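Long-range contacts in EH1AB1 (Metagenome, PDB 6I8F), which probably hydrolyses carboxylic esters, as a metagenome-derived ester hydrolase with an alpha/beta hydrolase fold: residues Lys48-Met53 with Phe105-Ile110; Ser77-Arg82 with Ile129-Arg134; Leu94-Tyr99 with Phe162-Ala167; Ala143-Gly148 with Gly178-Val183. All blocks are in the same frame, centred on the assembly; numbering follows the deposited sequence.

Contact 1: residues Lys48-Met53 with Phe105-Ile110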
loop_
_atom_site.group_PDB
_atom_site.type_symbol
_atom_site.label_atom_id
_atom_site.label_comp_id
_atom_site.label_asym_id
_atom_site.label_seq_id
_atom_site.Cartn_x
_atom_site.Cartn_y
_atom_site.Cartn_z
ATOM N N LYS A 48 26.785 -2.127 -21.896
ATOM C CA LYS A 48 27.644 -3.058 -21.197
ATOM C C LYS A 48 28.215 -2.406 -19.932
ATOM O O LYS A 48 28.278 -3.041 -18.870
ATOM C CB LYS A 48 28.757 -3.528 -22.131
ATOM C CG LYS A 48 29.452 -4.797 -21.675
ATOM C CD LYS A 48 30.078 -5.571 -22.810
ATOM C CE LYS A 48 31.267 -6.385 -22.353
ATOM N NZ LYS A 48 32.494 -5.555 -22.309
ATOM N N ALA A 49 28.594 -1.128 -20.048
ATOM C CA ALA A 49 29.200 -0.385 -18.964
ATOM C C ALA A 49 28.163 -0.081 -17.872
ATOM O O ALA A 49 28.436 -0.277 -16.695
ATOM C CB ALA A 49 29.809 0.888 -19.490
ATOM N N VAL A 50 26.993 0.436 -18.268
ATOM C CA VAL A 50 25.993 0.861 -17.307
ATOM C C VAL A 50 25.366 -0.375 -16.641
ATOM O O VAL A 50 24.989 -0.309 -15.471
ATOM C CB VAL A 50 24.930 1.785 -17.927
ATOM C CG1 VAL A 50 23.842 2.132 -16.927
ATOM C CG2 VAL A 50 25.541 3.063 -18.473
ATOM N N ASP A 51 25.258 -1.487 -17.377
ATOM C CA ASP A 51 24.719 -2.731 -16.819
ATOM C C ASP A 51 25.594 -3.200 -15.645
ATOM O O ASP A 51 25.062 -3.618 -14.630
ATOM C CB ASP A 51 24.542 -3.816 -17.882
ATOM C CG ASP A 51 23.304 -3.619 -18.752
ATOM O OD1 ASP A 51 22.495 -2.713 -18.436
ATOM O OD2 ASP A 51 23.155 -4.381 -19.734
ATOM N N LYS A 52 26.924 -3.134 -15.791
ATOM C CA LYS A 52 27.835 -3.532 -14.711
ATOM C C LYS A 52 27.641 -2.617 -13.494
ATOM O O LYS A 52 27.672 -3.077 -12.388
ATOM C CB LYS A 52 29.297 -3.494 -15.164
ATOM C CG LYS A 52 29.733 -4.691 -15.996
ATOM C CD LYS A 52 31.003 -4.425 -16.782
ATOM C CE LYS A 52 31.089 -5.195 -18.084
ATOM N NZ LYS A 52 31.665 -6.545 -17.875
ATOM N N MET A 53 27.470 -1.318 -13.727
ATOM C CA MET A 53 27.214 -0.363 -12.665
ATOM C C MET A 53 25.882 -0.682 -11.969
ATOM O O MET A 53 25.795 -0.592 -10.761
ATOM C CB MET A 53 27.164 1.063 -13.212
ATOM C CG MET A 53 28.491 1.540 -13.755
ATOM S SD MET A 53 28.295 3.164 -14.522
ATOM C CE MET A 53 28.233 4.189 -13.055
ATOM N N PHE A 105 14.061 0.458 -22.065
ATOM C CA PHE A 105 13.947 -0.478 -23.187
ATOM C C PHE A 105 15.269 -0.573 -23.985
ATOM O O PHE A 105 15.287 -1.081 -25.116
ATOM C CB PHE A 105 12.766 -0.094 -24.089
ATOM C CG PHE A 105 11.404 -0.023 -23.428
ATOM C CD1 PHE A 105 10.717 -1.174 -23.086
ATOM C CD2 PHE A 105 10.785 1.198 -23.198
ATOM C CE1 PHE A 105 9.459 -1.105 -22.500
ATOM C CE2 PHE A 105 9.537 1.265 -22.588
ATOM C CZ PHE A 105 8.866 0.109 -22.255
ATOM N N VAL A 106 16.383 -0.133 -23.388
ATOM C CA VAL A 106 17.695 -0.096 -24.077
ATOM C C VAL A 106 18.763 -0.834 -23.259
ATOM O O VAL A 106 19.656 -1.442 -23.846
ATOM C CB VAL A 106 18.138 1.348 -24.389
ATOM C CG1 VAL A 106 19.546 1.407 -24.974
ATOM C CG2 VAL A 106 17.155 2.044 -25.318
ATOM N N ILE A 107 18.689 -0.756 -21.923
ATOM C CA ILE A 107 19.660 -1.403 -21.030
ATOM C C ILE A 107 18.903 -2.200 -19.957
ATOM O O ILE A 107 17.675 -2.289 -19.984
ATOM C CB ILE A 107 20.603 -0.355 -20.412
ATOM C CG1 ILE A 107 19.874 0.551 -19.413
ATOM C CG2 ILE A 107 21.305 0.443 -21.504
ATOM C CD1 ILE A 107 20.739 1.622 -18.820
ATOM N N GLY A 108 19.653 -2.758 -19.004
ATOM C CA GLY A 108 19.106 -3.671 -18.009
ATOM C C GLY A 108 18.950 -5.071 -18.573
ATOM O O GLY A 108 18.793 -5.272 -19.783
ATOM N N ASN A 109 18.969 -6.053 -17.674
ATOM C CA ASN A 109 18.775 -7.460 -18.023
ATOM C C ASN A 109 18.435 -8.190 -16.719
ATOM O O ASN A 109 18.244 -7.551 -15.671
ATOM C CB ASN A 109 20.015 -8.037 -18.722
ATOM C CG ASN A 109 21.271 -7.797 -17.915
ATOM O OD1 ASN A 109 21.318 -8.140 -16.738
ATOM N ND2 ASN A 109 22.260 -7.137 -18.500
ATOM N N ILE A 110 18.407 -9.519 -16.764
ATOM C CA ILE A 110 18.087 -10.299 -15.579
ATOM C C ILE A 110 19.105 -10.001 -14.455
ATOM O O ILE A 110 18.717 -9.920 -13.277
ATOM C CB ILE A 110 17.946 -11.791 -15.934
ATOM C CG1 ILE A 110 16.696 -11.997 -16.801
ATOM C CG2 ILE A 110 17.913 -12.655 -14.674
ATOM C CD1 ILE A 110 16.489 -13.413 -17.305
HETATM O O HOH W 1 21.215 -4.998 -21.201
#
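The carboxylate of Asp-51 and the amide of Asn-109 belong to side chains that cross obliquely, with the two planes 78° apart, almost perpendicular. Asn-109 ND2 lies 3.1 Å from Asp-51 OD2. The other carboxylate oxygen accepts a hydrogen bond from the loop backbone: the N-H of Gly-108 points at Asp-51 OD1 over 2.9 Å, reaching its syn side from 23° out of the carboxylate plane. A water adds a further link, donating to Asp-51 OD2 and, at 2.8 Å, to the carbonyl O of Gly-108. Backbone and solvent together therefore fix the rotation of a buried carboxylate, and an aspartate suits the place because its short side chain brings two acceptors from the helix to the adjacent loop. Its CG stands anti to the carbonyl carbon (chi1 -78°), which leads the group off the helix toward Gly-108. Glycine suits this turn of the loop, where phi is positive.

Beside the polar pair, the branched side chains make a small apolar contact: Val-50 CG1 touches Ile-107 CD1 at 3.7 Å, and Ile-107 CB also lies against Asp-51 OD1.

Residues 105-110 directly follow a His-Gly-Gly-Gly sequence, which in hormone-sensitive-lipase relatives forms the oxyanion hole; the contact thus holds helix 43-55 against a segment that is probably close to the active site. Around the loop, Val-106 and Ile-107 pack on helix 230-236, Phe-105 reaches helix 176-190, and Asn-109 and Ile-110 lean on strand 127-132.

Contact 2: residues Ser77-Arg82 with Ile129-Arg134. With PEG (di(hydroxyethyl)ether), chain F.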
loop_
_atom_site.group_PDB
_atom_site.type_symbol
_atom_site.label_atom_id
_atom_site.label_comp_id
_atom_site.label_asym_id
_atom_site.label_seq_id
_atom_site.Cartn_x
_atom_site.Cartn_y
_atom_site.Cartn_z
ATOM N N SER A 77 12.322 -14.419 -31.493
ATOM C CA SER A 77 13.588 -14.809 -30.873
ATOM C C SER A 77 13.314 -15.699 -29.661
ATOM O O SER A 77 12.171 -15.919 -29.272
ATOM C CB SER A 77 14.425 -13.610 -30.463
ATOM O OG SER A 77 13.946 -13.031 -29.253
ATOM N N GLU A 78 14.397 -16.198 -29.072
ATOM C CA GLU A 78 14.339 -16.807 -27.765
ATOM C C GLU A 78 14.083 -15.691 -26.743
ATOM O O GLU A 78 14.586 -14.574 -26.888
ATOM C CB GLU A 78 15.634 -17.566 -27.470
ATOM C CG GLU A 78 15.495 -18.551 -26.329
ATOM C CD GLU A 78 16.802 -18.999 -25.705
ATOM O OE1 GLU A 78 17.853 -18.417 -26.036
ATOM O OE2 GLU A 78 16.760 -19.930 -24.881
ATOM N N ILE A 79 13.247 -15.987 -25.749
ATOM C CA ILE A 79 13.137 -15.155 -24.562
ATOM C C ILE A 79 13.621 -15.984 -23.377
ATOM O O ILE A 79 13.116 -17.065 -23.136
ATOM C CB ILE A 79 11.703 -14.646 -24.350
ATOM C CG1 ILE A 79 11.219 -13.823 -25.548
ATOM C CG2 ILE A 79 11.609 -13.859 -23.045
ATOM C CD1 ILE A 79 9.718 -13.656 -25.588
ATOM N N ARG A 80 14.616 -15.452 -22.668
ATOM C CA ARG A 80 15.196 -16.099 -21.530
ATOM C C ARG A 80 14.478 -15.611 -20.268
ATOM O O ARG A 80 14.003 -14.474 -20.193
ATOM C CB ARG A 80 16.698 -15.815 -21.500
ATOM C CG ARG A 80 17.465 -16.518 -22.614
ATOM C CD ARG A 80 18.914 -16.072 -22.661
ATOM N NE ARG A 80 19.021 -14.639 -22.914
ATOM C CZ ARG A 80 20.150 -13.939 -22.875
ATOM N NH1 ARG A 80 21.300 -14.542 -22.615
ATOM N NH2 ARG A 80 20.128 -12.637 -23.099
ATOM N N PHE A 81 14.424 -16.484 -19.268
ATOM C CA PHE A 81 13.829 -16.146 -17.986
ATOM C C PHE A 81 14.716 -16.690 -16.864
ATOM O O PHE A 81 15.538 -17.602 -17.071
ATOM C CB PHE A 81 12.412 -16.708 -17.896
ATOM C CG PHE A 81 12.351 -18.205 -18.043
ATOM C CD1 PHE A 81 12.621 -19.030 -16.960
ATOM C CD2 PHE A 81 12.062 -18.787 -19.266
ATOM C CE1 PHE A 81 12.593 -20.411 -17.100
ATOM C CE2 PHE A 81 12.015 -20.168 -19.400
ATOM C CZ PHE A 81 12.291 -20.979 -18.317
ATOM N N ARG A 82 14.521 -16.132 -15.667
ATOM C CA ARG A 82 15.106 -16.679 -14.466
ATOM C C ARG A 82 14.015 -16.752 -13.393
ATOM O O ARG A 82 13.339 -15.767 -13.126
ATOM C CB ARG A 82 16.317 -15.845 -14.055
ATOM C CG ARG A 82 16.920 -16.274 -12.726
ATOM C CD ARG A 82 18.209 -15.552 -12.452
ATOM N NE ARG A 82 19.220 -15.827 -13.458
ATOM C CZ ARG A 82 20.297 -15.073 -13.650
ATOM N NH1 ARG A 82 20.579 -14.095 -12.808
ATOM N NH2 ARG A 82 21.072 -15.280 -14.701
ATOM N N ILE A 129 9.579 -14.513 -11.719
ATOM C CA ILE A 129 10.153 -14.898 -13.002
ATOM C C ILE A 129 10.524 -13.623 -13.746
ATOM O O ILE A 129 9.637 -12.934 -14.235
ATOM C CB ILE A 129 9.197 -15.771 -13.829
ATOM C CG1 ILE A 129 8.756 -17.009 -13.049
ATOM C CG2 ILE A 129 9.853 -16.147 -15.152
ATOM C CD1 ILE A 129 7.707 -17.845 -13.758
ATOM N N SER A 130 11.836 -13.353 -13.811
ATOM C CA SER A 130 12.399 -12.175 -14.465
ATOM C C SER A 130 12.619 -12.461 -15.962
ATOM O O SER A 130 13.116 -13.525 -16.335
ATOM C CB SER A 130 13.679 -11.780 -13.781
ATOM O OG SER A 130 14.196 -10.594 -14.349
ATOM N N ILE A 131 12.241 -11.505 -16.814
ATOM C CA ILE A 131 12.170 -11.731 -18.247
ATOM C C ILE A 131 13.258 -10.916 -18.946
ATOM O O ILE A 131 13.424 -9.718 -18.686
ATOM C CB ILE A 131 10.778 -11.391 -18.816
ATOM C CG1 ILE A 131 9.650 -12.179 -18.139
ATOM C CG2 ILE A 131 10.771 -11.578 -20.330
ATOM C CD1 ILE A 131 9.769 -13.671 -18.249
ATOM N N ASP A 132 13.955 -11.594 -19.857
ATOM C CA ASP A 132 14.990 -11.010 -20.687
ATOM C C ASP A 132 14.384 -10.719 -22.068
ATOM O O ASP A 132 14.456 -11.531 -22.976
ATOM C CB ASP A 132 16.194 -11.951 -20.759
ATOM C CG ASP A 132 17.516 -11.269 -21.053
ATOM O OD1 ASP A 132 17.536 -10.020 -21.212
ATOM O OD2 ASP A 132 18.525 -11.995 -21.112
ATOM N N TYR A 133 13.727 -9.566 -22.181
ATOM C CA TYR A 133 13.071 -9.151 -23.408
ATOM C C TYR A 133 14.088 -8.443 -24.321
ATOM O O TYR A 133 15.078 -7.856 -23.842
ATOM C CB TYR A 133 11.877 -8.267 -23.062
ATOM C CG TYR A 133 12.198 -7.052 -22.227
ATOM C CD1 TYR A 133 12.054 -7.067 -20.846
ATOM C CD2 TYR A 133 12.616 -5.878 -22.821
ATOM C CE1 TYR A 133 12.330 -5.952 -20.077
ATOM C CE2 TYR A 133 12.900 -4.754 -22.068
ATOM C CZ TYR A 133 12.752 -4.787 -20.692
ATOM O OH TYR A 133 13.034 -3.672 -19.956
ATOM N N ARG A 134 13.844 -8.503 -25.635
ATOM C CA ARG A 134 14.677 -7.803 -26.638
ATOM C C ARG A 134 14.705 -6.306 -26.347
ATOM O O ARG A 134 13.691 -5.747 -25.935
ATOM C CB ARG A 134 14.132 -7.984 -28.057
ATOM C CG ARG A 134 14.409 -9.362 -28.628
ATOM C CD ARG A 134 13.770 -9.564 -29.982
ATOM N NE ARG A 134 12.324 -9.540 -29.886
ATOM C CZ ARG A 134 11.514 -9.221 -30.883
ATOM N NH1 ARG A 134 12.019 -8.887 -32.064
ATOM N NH2 ARG A 134 10.207 -9.233 -30.688
HETATM C C1 PEG F . 17.414 -12.784 -25.307
HETATM O O1 PEG F . 16.483 -12.992 -24.222
HETATM C C2 PEG F . 17.094 -11.494 -26.048
HETATM O O2 PEG F . 17.171 -10.405 -25.128
HETATM C C3 PEG F . 18.452 -9.772 -25.094
HETATM C C4 PEG F . 18.481 -8.692 -24.019
HETATM O O4 PEG F . 19.366 -8.996 -22.911
#
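Arg-80 and Asp-132 project from the same face of an antiparallel strand pair in the central sheet of the alpha/beta hydrolase fold, where strand 78-85 runs beside strand 127-132. Their side chains lie side by side and point the same way. Arg-80 starts with CG anti to the carbonyl carbon, then bends at chi3 (-61°), which folds the guanidinium back over its neighbour. Asp-132 has CG anti to the backbone N and sets OD2 over one face of that guanidinium, the two planes only 17° apart. The salt bridge, Arg-80 NH2 to Asp-132 OD2 at 2.6 Å, is therefore made over the face of the guanidinium and not at its edge.

Backbone bonds hold the strands: Arg-82 and Ser-130 form a hydrogen-bonded pair, Arg-82 N to Ser-130 O being 3.0 Å and Ser-130 N to Arg-82 O 2.9 Å. Phe-81 and Ile-131 make the adjacent non-hydrogen-bonded pair. On their face, beta-branched isoleucines suit a strand in the core: Ile-79 CG2 meets Ile-131 CG2 at 3.6 Å, while Phe-81 CB touches both Ile-129 CG2 and Ile-131 CD1 as its ring leads away to an edge-to-face contact with Phe-162.

The other two arginines have partners outside the strand pair. Arg-82 reaches Glu-111 and Asp-114, and Arg-134, whose CD passes Ser-77 OG, pairs with Asp-147. A di(hydroxyethyl)ether molecule spans the Arg-80 end, its O1 in plane at the guanidinium edge with a weak bond from NE, and its O4 donating to Asp-132 OD1 across 2.7 Å.

Contact 3: residues Leu94-Tyr99 with Phe162-Ala167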
loop_
_atom_site.group_PDB
_atom_site.type_symbol
_atom_site.label_atom_id
_atom_site.label_comp_id
_atom_site.label_asym_id
_atom_site.label_seq_id
_atom_site.Cartn_x
_atom_site.Cartn_y
_atom_site.Cartn_z
ATOM N N LEU A 94 3.082 -21.894 -7.017
ATOM C CA LEU A 94 3.156 -20.684 -6.217
ATOM C C LEU A 94 2.479 -19.543 -6.954
ATOM O O LEU A 94 2.567 -19.445 -8.179
ATOM C CB LEU A 94 4.619 -20.326 -5.946
ATOM C CG LEU A 94 5.351 -21.240 -4.974
ATOM C CD1 LEU A 94 6.826 -20.890 -4.936
ATOM C CD2 LEU A 94 4.739 -21.152 -3.582
ATOM N N PRO A 95 1.864 -18.597 -6.215
ATOM C CA PRO A 95 1.540 -17.299 -6.787
ATOM C C PRO A 95 2.875 -16.776 -7.348
ATOM O O PRO A 95 3.930 -17.007 -6.756
ATOM C CB PRO A 95 0.983 -16.445 -5.638
ATOM C CG PRO A 95 0.879 -17.384 -4.438
ATOM C CD PRO A 95 1.611 -18.667 -4.770
ATOM N N THR A 96 2.819 -16.122 -8.506
ATOM C CA THR A 96 4.009 -15.873 -9.309
ATOM C C THR A 96 3.955 -14.447 -9.864
ATOM O O THR A 96 2.939 -14.034 -10.409
ATOM C CB THR A 96 4.133 -16.899 -10.446
ATOM O OG1 THR A 96 4.331 -18.194 -9.871
ATOM C CG2 THR A 96 5.271 -16.588 -11.392
ATOM N N LEU A 97 5.070 -13.728 -9.731
ATOM C CA LEU A 97 5.229 -12.407 -10.322
ATOM C C LEU A 97 6.144 -12.516 -11.542
ATOM O O LEU A 97 7.323 -12.854 -11.398
ATOM C CB LEU A 97 5.831 -11.459 -9.282
ATOM C CG LEU A 97 6.290 -10.094 -9.804
ATOM C CD1 LEU A 97 5.139 -9.324 -10.424
ATOM C CD2 LEU A 97 6.924 -9.279 -8.689
ATOM N N ILE A 98 5.592 -12.209 -12.721
ATOM C CA ILE A 98 6.376 -12.009 -13.921
ATOM C C ILE A 98 6.911 -10.576 -13.909
ATOM O O ILE A 98 6.139 -9.619 -13.962
ATOM C CB ILE A 98 5.558 -12.318 -15.187
ATOM C CG1 ILE A 98 5.082 -13.772 -15.172
ATOM C CG2 ILE A 98 6.360 -11.986 -16.441
ATOM C CD1 ILE A 98 3.837 -14.027 -15.969
ATOM N N TYR A 99 8.244 -10.466 -13.852
ATOM C CA TYR A 99 8.954 -9.208 -13.632
ATOM C C TYR A 99 9.737 -8.796 -14.885
ATOM O O TYR A 99 10.492 -9.579 -15.456
ATOM C CB TYR A 99 9.910 -9.304 -12.439
ATOM C CG TYR A 99 10.391 -7.952 -11.976
ATOM C CD1 TYR A 99 11.524 -7.362 -12.520
ATOM C CD2 TYR A 99 9.690 -7.240 -11.014
ATOM C CE1 TYR A 99 11.942 -6.102 -12.122
ATOM C CE2 TYR A 99 10.096 -5.978 -10.610
ATOM C CZ TYR A 99 11.221 -5.404 -11.168
ATOM O OH TYR A 99 11.618 -4.162 -10.757
ATOM N N PHE A 162 5.846 -23.813 -15.181
ATOM C CA PHE A 162 6.648 -22.807 -14.494
ATOM C C PHE A 162 6.392 -22.839 -12.976
ATOM O O PHE A 162 6.841 -21.950 -12.264
ATOM C CB PHE A 162 6.348 -21.431 -15.097
ATOM C CG PHE A 162 6.843 -21.260 -16.510
ATOM C CD1 PHE A 162 6.048 -21.612 -17.589
ATOM C CD2 PHE A 162 8.122 -20.778 -16.759
ATOM C CE1 PHE A 162 6.516 -21.475 -18.885
ATOM C CE2 PHE A 162 8.582 -20.631 -18.058
ATOM C CZ PHE A 162 7.782 -20.988 -19.117
ATOM N N GLY A 163 5.685 -23.866 -12.483
ATOM C CA GLY A 163 5.382 -24.022 -11.060
ATOM C C GLY A 163 4.562 -22.858 -10.520
ATOM O O GLY A 163 4.729 -22.449 -9.351
ATOM N N ALA A 164 3.668 -22.346 -11.372
ATOM C CA ALA A 164 2.871 -21.172 -11.116
ATOM C C ALA A 164 1.400 -21.547 -10.947
ATOM O O ALA A 164 0.838 -22.324 -11.729
ATOM C CB ALA A 164 3.029 -20.173 -12.233
ATOM N N ASP A 165 0.789 -20.932 -9.934
ATOM C CA ASP A 165 -0.642 -20.935 -9.747
ATOM C C ASP A 165 -1.265 -19.934 -10.736
ATOM O O ASP A 165 -1.124 -18.712 -10.588
ATOM C CB ASP A 165 -0.962 -20.637 -8.285
ATOM C CG ASP A 165 -2.441 -20.508 -7.991
ATOM O OD1 ASP A 165 -3.250 -20.769 -8.903
ATOM O OD2 ASP A 165 -2.767 -20.103 -6.859
ATOM N N ALA A 166 -1.991 -20.477 -11.720
ATOM C CA ALA A 166 -2.594 -19.754 -12.828
ATOM C C ALA A 166 -3.651 -18.757 -12.339
ATOM O O ALA A 166 -3.966 -17.804 -13.034
ATOM C CB ALA A 166 -3.209 -20.750 -13.776
ATOM N N ALA A 167 -4.220 -18.995 -11.155
ATOM C CA ALA A 167 -5.159 -18.048 -10.555
ATOM C C ALA A 167 -4.421 -16.868 -9.906
ATOM O O ALA A 167 -5.050 -15.867 -9.582
ATOM C CB ALA A 167 -6.036 -18.758 -9.561
#
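Thr-96 leans on Ala-164 where the first residues of strand 94-100 pair in parallel with the short strand 164-165. From its CB, 3.9 Å from Ala-164 CB, the side chain divides. The methyl CG2 turns away to pack on Ile-129 of the neighbouring strand. The hydroxyl OG1, anti to the carbonyl carbon (chi1 -65°), sits 3.3 Å from Ala-164 CB and donates back along its own strand to Leu-94 O at 2.7 Å. It also bonds to Gln-127 NE2. Threonine suits this buried position because one branch packs while the other bonds, and the small methyl of Ala-164 lets OG1 come close.

Two backbone bonds join the strands, both nearly straight: Leu-94 N to Gly-163 O at 2.9 Å, and Asp-165 N to Leu-94 O, also 2.9 Å. Gly-163 readily takes the positive phi of the approach. Beyond, Asp-165 OD1 accepts from Ala-167 N in an Asx turn, and OD2 pairs with Arg-168, as the chain turns its corner.

Leu-94 O is thus gripped by two donors, Asp-165 N and Thr-96 OG1, arriving from opposite faces of its carbonyl plane, which implies a buried oxygen well satisfied and a peptide held against rotation.

Contact 4: residues Ala143-Gly148 with Gly178-Val183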
loop_
_atom_site.group_PDB
_atom_site.type_symbol
_atom_site.label_atom_id
_atom_site.label_comp_id
_atom_site.label_asym_id
_atom_site.label_seq_id
_atom_site.Cartn_x
_atom_site.Cartn_y
_atom_site.Cartn_z
ATOM N N ALA A 143 9.021 -4.111 -30.396
ATOM C CA ALA A 143 9.622 -5.440 -30.117
ATOM C C ALA A 143 9.659 -5.734 -28.615
ATOM O O ALA A 143 9.298 -6.826 -28.185
ATOM C CB ALA A 143 11.008 -5.521 -30.714
ATOM N N PRO A 144 10.141 -4.824 -27.749
ATOM C CA PRO A 144 10.235 -5.152 -26.323
ATOM C C PRO A 144 8.868 -5.446 -25.669
ATOM O O PRO A 144 8.734 -6.396 -24.894
ATOM C CB PRO A 144 10.943 -3.923 -25.733
ATOM C CG PRO A 144 11.675 -3.321 -26.926
ATOM C CD PRO A 144 10.709 -3.510 -28.073
ATOM N N ILE A 145 7.866 -4.639 -26.013
ATOM C CA ILE A 145 6.488 -4.801 -25.552
ATOM C C ILE A 145 5.946 -6.142 -26.057
ATOM O O ILE A 145 5.276 -6.846 -25.310
ATOM C CB ILE A 145 5.620 -3.603 -26.006
ATOM C CG1 ILE A 145 6.021 -2.305 -25.302
ATOM C CG2 ILE A 145 4.121 -3.885 -25.863
ATOM C CD1 ILE A 145 5.981 -2.356 -23.804
ATOM N N ASP A 146 6.222 -6.458 -27.329
ATOM C CA ASP A 146 5.802 -7.718 -27.938
ATOM C C ASP A 146 6.323 -8.898 -27.107
ATOM O O ASP A 146 5.570 -9.827 -26.826
ATOM C CB ASP A 146 6.258 -7.844 -29.395
ATOM C CG ASP A 146 5.457 -6.997 -30.381
ATOM O OD1 ASP A 146 4.401 -6.469 -30.000
ATOM O OD2 ASP A 146 5.900 -6.872 -31.520
ATOM N N ASP A 147 7.603 -8.849 -26.724
ATOM C CA ASP A 147 8.225 -9.902 -25.912
ATOM C C ASP A 147 7.568 -9.965 -24.532
ATOM O O ASP A 147 7.327 -11.045 -24.017
ATOM C CB ASP A 147 9.735 -9.686 -25.773
ATOM C CG ASP A 147 10.514 -10.041 -27.025
ATOM O OD1 ASP A 147 11.743 -9.874 -27.011
ATOM O OD2 ASP A 147 9.880 -10.471 -28.015
ATOM N N GLY A 148 7.301 -8.800 -23.934
ATOM C CA GLY A 148 6.690 -8.740 -22.598
ATOM C C GLY A 148 5.336 -9.435 -22.586
ATOM O O GLY A 148 5.030 -10.255 -21.717
ATOM N N GLY A 178 7.780 -1.128 -15.708
ATOM C CA GLY A 178 6.481 -0.769 -15.156
ATOM C C GLY A 178 5.503 -0.466 -16.273
ATOM O O GLY A 178 4.375 -0.944 -16.260
ATOM N N ALA A 179 5.972 0.304 -17.259
ATOM C CA ALA A 179 5.183 0.598 -18.439
ATOM C C ALA A 179 4.795 -0.725 -19.104
ATOM O O ALA A 179 3.628 -0.939 -19.410
ATOM C CB ALA A 179 5.949 1.505 -19.369
ATOM N N MET A 180 5.779 -1.616 -19.272
ATOM C CA MET A 180 5.556 -2.929 -19.894
ATOM C C MET A 180 4.441 -3.669 -19.153
ATOM O O MET A 180 3.531 -4.198 -19.776
ATOM C CB MET A 180 6.820 -3.793 -19.869
ATOM C CG MET A 180 6.752 -4.965 -20.839
ATOM S SD MET A 180 8.358 -5.748 -21.144
ATOM C CE MET A 180 9.221 -4.475 -22.058
ATOM N N ALA A 181 4.542 -3.718 -17.817
ATOM C CA ALA A 181 3.559 -4.410 -16.999
ATOM C C ALA A 181 2.176 -3.791 -17.224
ATOM O O ALA A 181 1.213 -4.506 -17.424
ATOM C CB ALA A 181 3.957 -4.381 -15.539
ATOM N N ALA A 182 2.086 -2.459 -17.198
ATOM C CA ALA A 182 0.791 -1.801 -17.375
ATOM C C ALA A 182 0.198 -2.171 -18.740
ATOM O O ALA A 182 -1.006 -2.454 -18.870
ATOM C CB ALA A 182 0.935 -0.308 -17.232
ATOM N N VAL A 183 1.056 -2.146 -19.760
ATOM C CA VAL A 183 0.640 -2.363 -21.142
ATOM C C VAL A 183 0.209 -3.818 -21.328
ATOM O O VAL A 183 -0.776 -4.057 -22.009
ATOM C CB VAL A 183 1.742 -1.941 -22.129
ATOM C CG1 VAL A 183 1.492 -2.469 -23.538
ATOM C CG2 VAL A 183 1.898 -0.433 -22.145
#
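Met-180 fills the tight part of this helix crossing, laying its thioether against the backbone of helix 143-157. With CG anti to the backbone N (chi1 -163°) the chain extends across the gap, then bends at chi3 (-69°) to bring its methyl against Pro-144. SD lies 3.7 Å from Gly-148 CA, and CE reaches Pro-144 O at 3.5 Å. Glycine suits position 148 because, with no side chain on this face, the sulfur can lie against CA, and the flexible, unbranched methionine can follow the surface it meets.

Packing is slightly looser where Ile-145 slides past Met-180 in the opposite direction, its CD1 staying 4.0 Å from Met-180 CG. The CG2 branch of Ile-145 crosses Val-183 CG1 at about a right angle, 3.8 Å away. Whereas all these residues are buried, Asp-146, next along helix 143-157, takes no part and is partly exposed to solvent, as suits a charged side chain.

The segment axes approach to 9.7 Å and cross at -58°. Since Pro-144 O already takes the helical hydrogen bond of Gly-148 N, the methyl can rest on it without leaving it unsatisfied; the contact implies cohesion by shape and dispersion alone, on the helix that follows the probable nucleophile elbow.

Contacts 2 and 3 share one sheet: strands 127-132 and 94-100 are neighbours in it, Ile-129 N lies 2.8 Å from Leu-97 O, and the contact centres are 15 Å apart. Contact 4 packs helices beside this sheet, 12 Å from contact 2 between centres, and is tied to it where Arg-134 NE meets Asp-147 OD1 at 3.0 Å. Contacts 2 and 4 both touch residues 105-110 of contact 1: Ile-110 CD1 packs on Ser-130 O, and Phe-105 CE1 lies 3.4 Å from Met-180 CE. Met-180 of contact 4 also touches the probable nucleophile elbow of Ser-175, whereas contact 3 lies farthest of the four from the centre of the chain, about 17 Å between centres.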